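Local structure of phosphoribosylaminoimidazole-succinocarboxamide synthase (Saccharomyces cerevisiae, 2CNQ) at residues A[216-221]-A[234-239]; A[5-10]-A[99-104]. The protein catalyses the ATP-dependent joining of L-aspartate to 4-carboxy-5-aminoimidazole ribotide, forming SAICAR in de novo purine biosynthesis. All coordinates share one frame; numbering follows the deposited sequence.

Contact 1 of 2, residues A[216-221]-A[234-239]. With AMZ (aminoimidazole 4-carboxamide ribonucleotide), chain C; ADP (adenosine-5'-diphosphate), chain B.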
loop_
_atom_site.group_PDB
_atom_site.type_symbol
_atom_site.label_atom_id
_atom_site.label_comp_id
_atom_site.label_asym_id
_atom_site.label_seq_id
_atom_site.Cartn_x
_atom_site.Cartn_y
_atom_site.Cartn_z
ATOM N N THR A 216 3.610 3.861 6.425
ATOM C CA THR A 216 3.327 3.178 5.205
ATOM C C THR A 216 3.789 1.759 5.329
ATOM O O THR A 216 4.661 1.455 6.102
ATOM C CB THR A 216 4.046 3.850 4.034
ATOM O OG1 THR A 216 3.478 3.415 2.817
ATOM C CG2 THR A 216 5.502 3.582 3.992
ATOM N N LYS A 217 3.193 0.920 4.516
ATOM C CA LYS A 217 3.563 -0.453 4.379
ATOM C C LYS A 217 4.090 -0.681 3.020
ATOM O O LYS A 217 3.390 -0.498 2.042
ATOM C CB LYS A 217 2.360 -1.328 4.640
ATOM C CG LYS A 217 2.634 -2.806 4.530
ATOM C CD LYS A 217 2.528 -3.398 3.158
ATOM C CE LYS A 217 1.123 -3.443 2.669
ATOM N NZ LYS A 217 1.015 -3.908 1.265
ATOM N N PHE A 218 5.334 -1.074 2.946
ATOM C CA PHE A 218 5.939 -1.532 1.723
ATOM C C PHE A 218 5.900 -3.037 1.725
ATOM O O PHE A 218 5.847 -3.662 2.745
ATOM C CB PHE A 218 7.384 -1.108 1.650
ATOM C CG PHE A 218 7.633 0.352 1.642
ATOM C CD1 PHE A 218 7.109 1.159 0.669
ATOM C CD2 PHE A 218 8.440 0.911 2.588
ATOM C CE1 PHE A 218 7.428 2.478 0.631
ATOM C CE2 PHE A 218 8.751 2.243 2.563
ATOM C CZ PHE A 218 8.250 3.024 1.594
ATOM N N GLU A 219 6.030 -3.586 0.544
ATOM C CA GLU A 219 6.357 -4.956 0.365
ATOM C C GLU A 219 7.571 -5.046 -0.473
ATOM O O GLU A 219 7.737 -4.327 -1.437
ATOM C CB GLU A 219 5.236 -5.736 -0.273
ATOM C CG GLU A 219 4.017 -5.745 0.584
ATOM C CD GLU A 219 2.953 -6.684 0.143
ATOM O OE1 GLU A 219 1.805 -6.465 0.574
ATOM O OE2 GLU A 219 3.262 -7.621 -0.610
ATOM N N PHE A 220 8.432 -5.940 -0.069
ATOM C CA PHE A 220 9.660 -6.182 -0.762
ATOM C C PHE A 220 9.741 -7.611 -1.185
ATOM O O PHE A 220 9.315 -8.507 -0.482
ATOM C CB PHE A 220 10.833 -5.952 0.173
ATOM C CG PHE A 220 11.100 -4.529 0.604
ATOM C CD1 PHE A 220 10.547 -3.430 -0.014
ATOM C CD2 PHE A 220 11.960 -4.287 1.655
ATOM C CE1 PHE A 220 10.885 -2.160 0.423
ATOM C CE2 PHE A 220 12.292 -3.005 2.041
ATOM C CZ PHE A 220 11.770 -1.971 1.419
ATOM N N GLY A 221 10.344 -7.806 -2.319
ATOM C CA GLY A 221 10.798 -9.077 -2.766
ATOM C C GLY A 221 12.282 -9.126 -2.706
ATOM O O GLY A 221 12.960 -8.162 -2.379
ATOM N N GLU A 234 2.129 -2.580 -4.036
ATOM C CA GLU A 234 1.796 -1.207 -4.201
ATOM C C GLU A 234 2.675 -0.378 -3.312
ATOM O O GLU A 234 3.208 -0.841 -2.331
ATOM C CB GLU A 234 0.336 -0.954 -3.895
ATOM C CG GLU A 234 0.022 -1.036 -2.428
ATOM C CD GLU A 234 -1.418 -0.835 -2.125
ATOM O OE1 GLU A 234 -1.857 -1.427 -1.121
ATOM O OE2 GLU A 234 -2.094 -0.097 -2.842
ATOM N N VAL A 235 2.783 0.870 -3.677
ATOM C CA VAL A 235 3.698 1.763 -3.006
ATOM C C VAL A 235 2.986 3.043 -2.703
ATOM O O VAL A 235 2.501 3.700 -3.598
ATOM C CB VAL A 235 4.912 2.032 -3.865
ATOM C CG1 VAL A 235 5.848 2.914 -3.104
ATOM C CG2 VAL A 235 5.575 0.759 -4.282
ATOM N N LEU A 236 2.974 3.370 -1.430
ATOM C CA LEU A 236 2.557 4.672 -0.937
ATOM C C LEU A 236 1.245 5.063 -1.552
ATOM O O LEU A 236 1.049 6.152 -2.064
ATOM C CB LEU A 236 3.650 5.687 -1.137
ATOM C CG LEU A 236 4.741 5.524 -0.113
ATOM C CD1 LEU A 236 6.020 6.134 -0.608
ATOM C CD2 LEU A 236 4.327 6.148 1.196
ATOM N N THR A 237 0.295 4.168 -1.404
ATOM C CA THR A 237 -1.061 4.468 -1.752
ATOM C C THR A 237 -1.820 4.724 -0.491
ATOM O O THR A 237 -1.372 4.456 0.590
ATOM C CB THR A 237 -1.708 3.366 -2.523
ATOM O OG1 THR A 237 -2.029 2.336 -1.598
ATOM C CG2 THR A 237 -0.845 2.850 -3.640
ATOM N N PRO A 238 -3.049 5.199 -0.607
ATOM C CA PRO A 238 -3.816 5.455 0.587
ATOM C C PRO A 238 -4.378 4.209 1.174
ATOM O O PRO A 238 -4.914 4.262 2.255
ATOM C CB PRO A 238 -4.858 6.477 0.143
ATOM C CG PRO A 238 -4.405 6.927 -1.213
ATOM C CD PRO A 238 -3.710 5.751 -1.789
ATOM N N ASP A 239 -4.216 3.071 0.503
ATOM C CA ASP A 239 -4.436 1.801 1.163
ATOM C C ASP A 239 -3.234 1.435 1.995
ATOM O O ASP A 239 -3.380 0.903 3.071
ATOM C CB ASP A 239 -4.659 0.679 0.157
ATOM C CG ASP A 239 -6.050 0.511 -0.284
ATOM O OD1 ASP A 239 -6.283 -0.414 -1.075
ATOM O OD2 ASP A 239 -6.946 1.197 0.186
HETATM O O5 AMZ C . -2.091 -4.011 3.827
HETATM C C6 AMZ C . -1.579 -4.289 4.891
HETATM N N2 AMZ C . -1.444 -5.532 5.339
HETATM C C3A AMZ C . -1.046 -3.247 5.747
HETATM C C7A AMZ C . -1.109 -1.909 5.507
HETATM N N3 AMZ C . -1.563 -1.197 4.458
HETATM N N1 AMZ C . -0.443 -3.463 6.929
HETATM C C5 AMZ C . -0.122 -2.283 7.409
HETATM N N AMZ C . -0.539 -1.319 6.557
HETATM C C1 AMZ C . -0.305 0.095 6.710
HETATM C C2 AMZ C . -1.452 0.848 7.314
HETATM C C3 AMZ C . -0.762 2.014 7.962
HETATM O O2 AMZ C . -0.506 2.948 6.938
HETATM O O1 AMZ C . -2.379 1.201 6.309
HETATM O O AMZ C . 0.735 0.218 7.639
HETATM C C AMZ C . 0.536 1.378 8.432
HETATM C C4 AMZ C . 0.552 1.018 9.881
HETATM O O3 AMZ C . -0.673 0.379 10.201
HETATM P P AMZ C . -0.979 0.055 11.733
HETATM O OP1 AMZ C . -0.066 -1.051 12.148
HETATM O O4 AMZ C . -2.427 -0.373 11.719
HETATM O OP2 AMZ C . -0.743 1.280 12.556
HETATM P PB ADP B . -3.629 -8.554 0.135
HETATM O O1B ADP B . -3.143 -7.239 0.534
HETATM O O2B ADP B . -2.837 -9.647 0.718
HETATM O O3B ADP B . -5.031 -8.858 0.340
HETATM P PA ADP B . -3.582 -7.610 -2.558
HETATM O O1A ADP B . -2.877 -6.372 -2.221
HETATM O O2A ADP B . -4.990 -7.553 -2.916
HETATM O O3A ADP B . -3.376 -8.683 -1.427
HETATM O "O5'" ADP B . -2.863 -8.349 -3.742
HETATM C "C5'" ADP B . -1.475 -8.333 -3.990
HETATM C "C4'" ADP B . -0.897 -9.674 -3.652
HETATM O "O4'" ADP B . 0.200 -9.868 -4.542
HETATM C "C3'" ADP B . -0.314 -9.756 -2.275
HETATM O "O3'" ADP B . -0.294 -11.093 -1.838
HETATM C "C2'" ADP B . 1.111 -9.329 -2.504
HETATM O "O2'" ADP B . 1.985 -9.723 -1.493
HETATM C "C1'" ADP B . 1.388 -10.009 -3.790
HETATM N N9 ADP B . 2.450 -9.467 -4.584
HETATM C C8 ADP B . 2.752 -8.177 -4.743
HETATM N N7 ADP B . 3.710 -7.984 -5.611
HETATM C C5 ADP B . 4.045 -9.216 -6.025
HETATM C C6 ADP B . 4.972 -9.724 -6.965
HETATM N N6 ADP B . 5.746 -8.919 -7.664
HETATM N N1 ADP B . 5.109 -11.039 -7.092
HETATM C C2 ADP B . 4.297 -11.843 -6.413
HETATM N N3 ADP B . 3.340 -11.485 -5.570
HETATM C C4 ADP B . 3.235 -10.171 -5.381
HETATM O O HOH W 1 3.482 1.813 0.763
HETATM O O HOH W 2 -1.306 -4.142 -1.076
HETATM O O HOH W 3 2.513 -2.078 0.024
HETATM O O HOH W 4 -1.816 -2.059 1.497
HETATM O O HOH W 5 5.728 -1.836 -1.648
#
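Phe-218 meets 234-239 with the edge of its ring: Val-235 CG1 and Leu-236 CD1 each lie 4.1 Å from Phe-218 CE1, near the ring plane. One face of the ring carries Thr-216 CG2 from its own strand, 3.7 Å above the plane of Phe-218 and offset toward the rim. The two segments belong to a β-hairpin of strands 211-223 and 228-245, but here the second strand is broken and 234-239 leaves regular pairing. Waters link the two backbones here, and no direct hydrogen bond joins the segments. One water is gripped three ways, since it lies 2.6 Å from Thr-216 OG1, gives a proton to Lys-217 O and takes one from Leu-236 N. Thr-216 OG1 is also hydrogen-bonded to Ser-241 OG, and the side chains of Thr-216 and Leu-236 cross at about a right angle, with Leu-236 CD2 3.3 Å from Thr-216 OG1. A second water accepts from Lys-217 NZ and sits beside the carbonyl oxygens of Lys-217 and Glu-234; a third accepts from Glu-219 N and lies 2.8 Å from Glu-234 O.

The hairpin lines the active site, with Lys-217 and Asp-239 at the bound AMZ and Glu-219 at ADP. Bends at chi2 (-86°) and chi3 (-70°) fold Lys-217 along the nucleotide, with Lys-217 CE 3.5 Å from AMZ O5. Its ammonium reaches Glu-219 in a 2.8 Å salt bridge, Lys-217 NZ meeting OE1 on the anti side, and Asp-233 is a further salt-bridge partner. With both carboxylate oxygens of Glu-219 engaged, its rotation is probably restrained: ADP O2' donates to Glu-219 OE2 over 2.6 Å. Glu-234 OE2 has two partners: a salt bridge to Arg-21, and Thr-237 OG1, which donates from above the carboxylate plane, 74° out of it.

Contact 2 of 2, residues A[5-10]-A[99-104]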
loop_
_atom_site.group_PDB
_atom_site.type_symbol
_atom_site.label_atom_id
_atom_site.label_comp_id
_atom_site.label_asym_id
_atom_site.label_seq_id
_atom_site.Cartn_x
_atom_site.Cartn_y
_atom_site.Cartn_z
ATOM N N LYS A 5 -14.516 -7.391 -9.523
ATOM C CA LYS A 5 -14.017 -8.722 -9.682
ATOM C C LYS A 5 -13.744 -8.904 -11.123
ATOM O O LYS A 5 -14.651 -8.902 -11.934
ATOM C CB LYS A 5 -15.035 -9.745 -9.217
ATOM C CG LYS A 5 -14.547 -11.142 -9.341
ATOM C CD LYS A 5 -15.546 -12.115 -8.819
ATOM C CE LYS A 5 -15.092 -13.526 -9.002
ATOM N NZ LYS A 5 -16.014 -14.461 -8.344
ATOM N N THR A 6 -12.494 -9.063 -11.472
ATOM C CA THR A 6 -12.190 -9.252 -12.860
ATOM C C THR A 6 -12.660 -10.609 -13.302
ATOM O O THR A 6 -12.581 -11.577 -12.580
ATOM C CB THR A 6 -10.721 -9.067 -13.159
ATOM O OG1 THR A 6 -9.935 -10.033 -12.470
ATOM C CG2 THR A 6 -10.248 -7.698 -12.833
ATOM N N GLU A 7 -13.131 -10.651 -14.531
ATOM C CA GLU A 7 -13.674 -11.846 -15.128
ATOM C C GLU A 7 -13.003 -11.982 -16.460
ATOM O O GLU A 7 -13.386 -11.363 -17.431
ATOM C CB GLU A 7 -15.154 -11.748 -15.288
ATOM C CG GLU A 7 -15.871 -11.688 -13.967
ATOM C CD GLU A 7 -15.883 -12.974 -13.222
ATOM O OE1 GLU A 7 -16.453 -12.985 -12.121
ATOM O OE2 GLU A 7 -15.366 -13.984 -13.694
ATOM N N LEU A 8 -11.977 -12.796 -16.479
ATOM C CA LEU A 8 -11.165 -12.942 -17.651
ATOM C C LEU A 8 -11.404 -14.232 -18.379
ATOM O O LEU A 8 -10.694 -14.562 -19.291
ATOM C CB LEU A 8 -9.688 -12.777 -17.351
ATOM C CG LEU A 8 -9.304 -11.436 -16.738
ATOM C CD1 LEU A 8 -7.804 -11.310 -16.730
ATOM C CD2 LEU A 8 -9.924 -10.261 -17.413
ATOM N N ASP A 9 -12.439 -14.958 -17.988
ATOM C CA ASP A 9 -12.893 -16.092 -18.765
ATOM C C ASP A 9 -11.808 -17.093 -19.036
ATOM O O ASP A 9 -11.768 -17.741 -20.072
ATOM C CB ASP A 9 -13.541 -15.643 -20.060
ATOM C CG ASP A 9 -14.839 -14.937 -19.800
ATOM O OD1 ASP A 9 -15.567 -15.366 -18.891
ATOM O OD2 ASP A 9 -15.141 -13.955 -20.464
ATOM N N GLY A 10 -10.936 -17.249 -18.073
ATOM C CA GLY A 10 -9.915 -18.238 -18.160
ATOM C C GLY A 10 -8.831 -17.917 -19.118
ATOM O O GLY A 10 -8.015 -18.762 -19.393
ATOM N N LYS A 99 -10.676 -5.450 -21.656
ATOM C CA LYS A 99 -9.866 -4.278 -21.538
ATOM C C LYS A 99 -10.454 -3.304 -20.555
ATOM O O LYS A 99 -9.748 -2.669 -19.802
ATOM C CB LYS A 99 -9.649 -3.665 -22.880
ATOM C CG LYS A 99 -8.621 -2.605 -22.831
ATOM C CD LYS A 99 -8.331 -2.045 -24.175
ATOM C CE LYS A 99 -7.124 -1.190 -24.125
ATOM N NZ LYS A 99 -7.153 -0.306 -25.301
ATOM N N THR A 100 -11.750 -3.186 -20.541
ATOM C CA THR A 100 -12.361 -2.255 -19.621
ATOM C C THR A 100 -12.151 -2.675 -18.185
ATOM O O THR A 100 -12.193 -1.850 -17.305
ATOM C CB THR A 100 -13.825 -2.102 -19.894
ATOM O OG1 THR A 100 -14.423 -3.371 -19.801
ATOM C CG2 THR A 100 -14.091 -1.441 -21.211
ATOM N N GLN A 101 -11.951 -3.947 -17.949
ATOM C CA GLN A 101 -11.706 -4.432 -16.632
ATOM C C GLN A 101 -10.270 -4.312 -16.205
ATOM O O GLN A 101 -9.966 -4.556 -15.022
ATOM C CB GLN A 101 -12.036 -5.901 -16.555
ATOM C CG GLN A 101 -13.433 -6.225 -16.884
ATOM C CD GLN A 101 -13.669 -7.670 -16.653
ATOM O OE1 GLN A 101 -13.636 -8.106 -15.512
ATOM N NE2 GLN A 101 -13.796 -8.448 -17.704
ATOM N N LEU A 102 -9.388 -4.031 -17.139
ATOM C CA LEU A 102 -7.987 -4.073 -16.874
ATOM C C LEU A 102 -7.308 -2.758 -17.031
ATOM O O LEU A 102 -6.311 -2.500 -16.394
ATOM C CB LEU A 102 -7.348 -5.077 -17.809
ATOM C CG LEU A 102 -7.814 -6.511 -17.609
ATOM C CD1 LEU A 102 -7.221 -7.371 -18.678
ATOM C CD2 LEU A 102 -7.443 -7.003 -16.234
ATOM N N GLU A 103 -7.772 -1.938 -17.951
ATOM C CA GLU A 103 -7.013 -0.783 -18.299
ATOM C C GLU A 103 -6.896 0.147 -17.117
ATOM O O GLU A 103 -7.819 0.335 -16.359
ATOM C CB GLU A 103 -7.620 -0.095 -19.498
ATOM C CG GLU A 103 -8.991 0.479 -19.242
ATOM C CD GLU A 103 -9.705 0.879 -20.488
ATOM O OE1 GLU A 103 -9.103 0.879 -21.568
ATOM O OE2 GLU A 103 -10.902 1.180 -20.392
ATOM N N ASP A 104 -5.714 0.719 -16.992
ATOM C CA ASP A 104 -5.366 1.712 -15.999
ATOM C C ASP A 104 -5.286 1.211 -14.604
ATOM O O ASP A 104 -4.894 1.968 -13.733
ATOM C CB ASP A 104 -6.288 2.916 -16.075
ATOM C CG ASP A 104 -6.195 3.585 -17.382
ATOM O OD1 ASP A 104 -7.239 3.828 -17.988
ATOM O OD2 ASP A 104 -5.059 3.860 -17.792
HETATM O O HOH W 6 -15.641 -6.780 -14.038
#
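Gln-101 reaches across to the backbone of Thr-6 and Glu-7, its CB directed toward 5-10. With CG anti to the carbonyl carbon (chi1 -60°) and the chain extended beyond it, the amide arrives alongside Glu-7, where Gln-101 CD stands 3.7 Å from Glu-7 N. OE1 then accepts from the backbone, Glu-7 N to Gln-101 OE1 measuring 2.8 Å with an N-H...O angle of 154°. The same oxygen lies 3.2 Å from Thr-6 CA and takes a proton from a water that also donates to Lys-5 O. At the other branch, Gln-101 NE2 donates to Glu-7 O over 3.0 Å, nearly straight at 162° but approaching from above the carbonyl plane. NE2 has a second acceptor in Lys-97 O, one turn back along its own helix, so both ends of the amide are engaged and its flip is fixed.

The pairing joins the N-terminal loop ahead of strand 14-17 to helix 96-102, and both pack on the antiparallel sheet of strands 14-17, 21-25, 30-35 and 106-110. A leucine in place of Gln-101 would probably leave the N-H and C=O of Glu-7 without these mates, and the loop less firmly tied to the helix at this point. Next along both segments, Leu-8 and Leu-102 reach toward each other tip to tip, with Leu-8 CD2 4.2 Å from Leu-102 CD1; both also touch Leu-32 of strand 30-35 and Leu-93. Thr-6 turns its hydroxyl to Asp-22 and Tyr-24 of strand 21-25, while Thr-6 CG2 packs 3.8 Å from Gln-101 O, a buried carbonyl oxygen for which the model offers no hydrogen-bonding partner.

How the contacts relate
The two contacts differ in depth: contact 1 is fully buried, its centre about 3 Å from the centre of the chain, whereas contact 2 is partly buried, about 21 Å out. Their centres are 23 Å apart, their nearest atoms about 11 Å, and they share no secondary-structure element. Contact 1 joins two strands of one hairpin in the mixed sheet, close in sequence; contact 2 brings the N-terminal loop to a helix 89 residues on, over the antiparallel sheet. Chemistry follows place. Both include a small apolar contact, but the polar part is water-mediated and charged in the central one and a direct pairing of side-chain amide with backbone in the peripheral one.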